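Local coordinates for protein RNA 2'-o-ribose methyltransferase (Thermus thermophilus, PDB 1IPA) that probably transfers a methyl group to the 2'-oxygen of a ribose in RNA, using an active site built around a deep trefoil knot, at residues 142-153 and 169-177. Residues are numbered along the deposited sequence; the frame is centred on the assembly and turned at random.
Sequences AEAVLVAGGVDL and LRTLAASES
Strands 144-148 and 171-174 pair in parallel as the two strands of a beta-alpha-beta unit, connected through helix 156-161, in the Rossmann-like methyltransferase domain. Val145 N donates a hydrogen bond to Arg170 O at 2.9 Å, and Leu172 spans the next rung, its N to Val145 O and its O to Val147 N. The ladder continues with Ala174 N on Val147 O, a more bent hydrogen bond (135° at the hydrogen). On one face, the methyls Leu146 CD2 and Leu172 CD2 touch at 3.6 Å, their side chains crossing at a slant. On the other, Thr171 is flanked by the chain that leaves strand 144-148: CD2 of Leu153 lies alongside Thr171 CB at 4.1 Å, the two side chains running in opposite directions, while Val151 CB rests on Ala173 CB. Thr171 OG1 lies beside the backbone N (chi1 -52°), which puts CG2 anti to it, facing Leu153 and Val151, and lets OG1 donate to Leu169 O at 2.7 Å, from above the carbonyl plane. A glycine here would probably leave Leu153 CD2 without this packing surface and Leu169 O without the hydroxyl donor. Where the pairing begins, Arg170 bends at chi3 (-74°), lays CD on Ala144 CB at 3.8 Å and sets NH1 at Glu143 O for a weak hydrogen bond in the guanidinium plane; the Glu143 carboxylate is instead hydrogen-bonded to the hydroxyls of Ser113 and Tyr110. Strand 171-174 forms one edge of the parallel sheet within the chain; strand 144-148 pairs on its other side with strand 117-122. Helix 127-140 covers Val145 and Thr171 through Leu134, whereas Trp182 of helix 176-185 packs on Leu146 from the opposite face.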
loop_
_atom_site.group_PDB
_atom_site.type_symbol
_atom_site.label_atom_id
_atom_site.label_comp_id
_atom_site.label_asym_id
_atom_site.label_seq_id
_atom_site.Cartn_x
_atom_site.Cartn_y
_atom_site.Cartn_z
ATOM N N ALA A 142 6.915 -9.148 -4.609
ATOM C CA ALA A 142 7.344 -9.324 -3.236
ATOM C C ALA A 142 6.338 -10.196 -2.492
ATOM O O ALA A 142 5.141 -10.180 -2.789
ATOM C CB ALA A 142 7.464 -7.986 -2.558
ATOM N N GLU A 143 6.833 -10.952 -1.523
ATOM C CA GLU A 143 5.983 -11.816 -0.720
ATOM C C GLU A 143 5.398 -11.023 0.448
ATOM O O GLU A 143 4.323 -11.335 0.957
ATOM C CB GLU A 143 6.800 -12.995 -0.188
ATOM C CG GLU A 143 5.966 -14.093 0.435
ATOM C CD GLU A 143 6.808 -15.244 0.926
ATOM O OE1 GLU A 143 7.414 -15.935 0.087
ATOM O OE2 GLU A 143 6.876 -15.454 2.151
ATOM N N ALA A 144 6.103 -9.986 0.870
ATOM C CA ALA A 144 5.620 -9.182 1.976
ATOM C C ALA A 144 6.352 -7.867 2.079
ATOM O O ALA A 144 7.478 -7.727 1.603
ATOM C CB ALA A 144 5.777 -9.954 3.288
ATOM N N VAL A 145 5.699 -6.903 2.710
ATOM C CA VAL A 145 6.299 -5.599 2.934
ATOM C C VAL A 145 6.281 -5.383 4.425
ATOM O O VAL A 145 5.218 -5.336 5.040
ATOM C CB VAL A 145 5.506 -4.460 2.276
ATOM C CG1 VAL A 145 6.113 -3.119 2.670
ATOM C CG2 VAL A 145 5.525 -4.621 0.771
ATOM N N LEU A 146 7.456 -5.278 5.020
ATOM C CA LEU A 146 7.514 -5.060 6.444
ATOM C C LEU A 146 7.802 -3.593 6.650
ATOM O O LEU A 146 8.850 -3.090 6.243
ATOM C CB LEU A 146 8.606 -5.924 7.083
ATOM C CG LEU A 146 8.507 -7.410 6.750
ATOM C CD1 LEU A 146 9.574 -8.172 7.516
ATOM C CD2 LEU A 146 7.112 -7.925 7.099
ATOM N N VAL A 147 6.848 -2.907 7.268
ATOM C CA VAL A 147 6.981 -1.491 7.540
ATOM C C VAL A 147 7.430 -1.259 8.981
ATOM O O VAL A 147 6.745 -1.651 9.934
ATOM C CB VAL A 147 5.647 -0.762 7.313
ATOM C CG1 VAL A 147 5.813 0.723 7.617
ATOM C CG2 VAL A 147 5.179 -0.975 5.872
ATOM N N ALA A 148 8.589 -0.630 9.132
ATOM C CA ALA A 148 9.114 -0.332 10.451
ATOM C C ALA A 148 8.588 1.030 10.865
ATOM O O ALA A 148 9.261 2.032 10.658
ATOM C CB ALA A 148 10.641 -0.320 10.427
ATOM N N GLY A 149 7.380 1.072 11.425
ATOM C CA GLY A 149 6.832 2.344 11.864
ATOM C C GLY A 149 5.361 2.668 11.635
ATOM O O GLY A 149 5.041 3.683 11.003
ATOM N N GLY A 150 4.458 1.835 12.143
ATOM C CA GLY A 150 3.041 2.118 11.980
ATOM C C GLY A 150 2.487 2.107 10.564
ATOM O O GLY A 150 3.106 2.611 9.621
ATOM N N VAL A 151 1.286 1.550 10.429
ATOM C CA VAL A 151 0.624 1.443 9.138
ATOM C C VAL A 151 -0.905 1.584 9.291
ATOM O O VAL A 151 -1.460 1.266 10.340
ATOM C CB VAL A 151 0.961 0.067 8.508
ATOM C CG1 VAL A 151 -0.093 -0.961 8.900
ATOM C CG2 VAL A 151 1.109 0.185 7.020
ATOM N N ASP A 152 -1.573 2.085 8.254
ATOM C CA ASP A 152 -3.032 2.226 8.258
ATOM C C ASP A 152 -3.497 1.642 6.937
ATOM O O ASP A 152 -3.485 2.313 5.917
ATOM C CB ASP A 152 -3.468 3.694 8.342
ATOM C CG ASP A 152 -4.988 3.852 8.346
ATOM O OD1 ASP A 152 -5.698 2.833 8.222
ATOM O OD2 ASP A 152 -5.486 4.990 8.474
ATOM N N LEU A 153 -3.917 0.385 6.965
ATOM C CA LEU A 153 -4.345 -0.312 5.761
ATOM C C LEU A 153 -5.689 0.105 5.160
ATOM O O LEU A 153 -6.021 -0.310 4.057
ATOM C CB LEU A 153 -4.358 -1.817 6.035
ATOM C CG LEU A 153 -3.070 -2.379 6.653
ATOM C CD1 LEU A 153 -3.260 -3.850 6.994
ATOM C CD2 LEU A 153 -1.907 -2.189 5.693
ATOM N N LEU A 169 -1.725 -7.678 -0.565
ATOM C CA LEU A 169 -0.296 -7.798 -0.278
ATOM C C LEU A 169 0.009 -7.822 1.217
ATOM O O LEU A 169 -0.283 -6.865 1.927
ATOM C CB LEU A 169 0.478 -6.645 -0.916
ATOM C CG LEU A 169 2.000 -6.753 -0.755
ATOM C CD1 LEU A 169 2.479 -8.058 -1.374
ATOM C CD2 LEU A 169 2.684 -5.562 -1.423
ATOM N N ARG A 170 0.607 -8.914 1.691
ATOM C CA ARG A 170 0.946 -9.032 3.102
ATOM C C ARG A 170 1.802 -7.841 3.535
ATOM O O ARG A 170 2.978 -7.734 3.186
ATOM C CB ARG A 170 1.693 -10.337 3.379
ATOM C CG ARG A 170 2.030 -10.501 4.845
ATOM C CD ARG A 170 2.971 -11.669 5.131
ATOM N NE ARG A 170 2.323 -12.975 5.035
ATOM C CZ ARG A 170 2.196 -13.671 3.910
ATOM N NH1 ARG A 170 2.675 -13.188 2.773
ATOM N NH2 ARG A 170 1.599 -14.858 3.927
ATOM N N THR A 171 1.194 -6.949 4.303
ATOM C CA THR A 171 1.858 -5.749 4.776
ATOM C C THR A 171 1.806 -5.700 6.291
ATOM O O THR A 171 0.724 -5.612 6.871
ATOM C CB THR A 171 1.159 -4.516 4.216
ATOM O OG1 THR A 171 1.047 -4.651 2.795
ATOM C CG2 THR A 171 1.939 -3.260 4.549
ATOM N N LEU A 172 2.975 -5.752 6.926
ATOM C CA LEU A 172 3.054 -5.733 8.382
ATOM C C LEU A 172 3.875 -4.586 8.956
ATOM O O LEU A 172 4.808 -4.076 8.325
ATOM C CB LEU A 172 3.632 -7.050 8.904
ATOM C CG LEU A 172 3.064 -8.389 8.426
ATOM C CD1 LEU A 172 1.544 -8.347 8.405
ATOM C CD2 LEU A 172 3.597 -8.684 7.051
ATOM N N ALA A 173 3.527 -4.191 10.173
ATOM C CA ALA A 173 4.224 -3.119 10.860
ATOM C C ALA A 173 4.765 -3.625 12.194
ATOM O O ALA A 173 4.307 -4.645 12.726
ATOM C CB ALA A 173 3.285 -1.945 11.087
ATOM N N ALA A 174 5.751 -2.902 12.715
ATOM C CA ALA A 174 6.382 -3.223 13.987
ATOM C C ALA A 174 7.520 -2.232 14.176
ATOM O O ALA A 174 7.907 -1.535 13.234
ATOM C CB ALA A 174 6.914 -4.644 13.968
ATOM N N SER A 175 8.059 -2.166 15.387
ATOM C CA SER A 175 9.155 -1.249 15.668
ATOM C C SER A 175 10.403 -1.732 14.946
ATOM O O SER A 175 10.529 -2.916 14.637
ATOM C CB SER A 175 9.429 -1.192 17.171
ATOM O OG SER A 175 9.952 -2.428 17.630
ATOM N N GLU A 176 11.324 -0.813 14.686
ATOM C CA GLU A 176 12.557 -1.160 14.009
ATOM C C GLU A 176 13.243 -2.319 14.727
ATOM O O GLU A 176 13.664 -3.279 14.087
ATOM C CB GLU A 176 13.481 0.056 13.939
ATOM C CG GLU A 176 12.810 1.280 13.316
ATOM C CD GLU A 176 13.776 2.425 13.005
ATOM O OE1 GLU A 176 13.291 3.521 12.642
ATOM O OE2 GLU A 176 15.009 2.227 13.111
ATOM N N SER A 177 13.338 -2.241 16.052
ATOM C CA SER A 177 13.971 -3.294 16.849
ATOM C C SER A 177 13.235 -4.612 16.659
ATOM O O SER A 177 13.858 -5.660 16.513
ATOM C CB SER A 177 13.950 -2.943 18.342
ATOM O OG SER A 177 14.339 -1.601 18.574
HETATM O O HOH W 1 1.040 -10.728 -0.048
#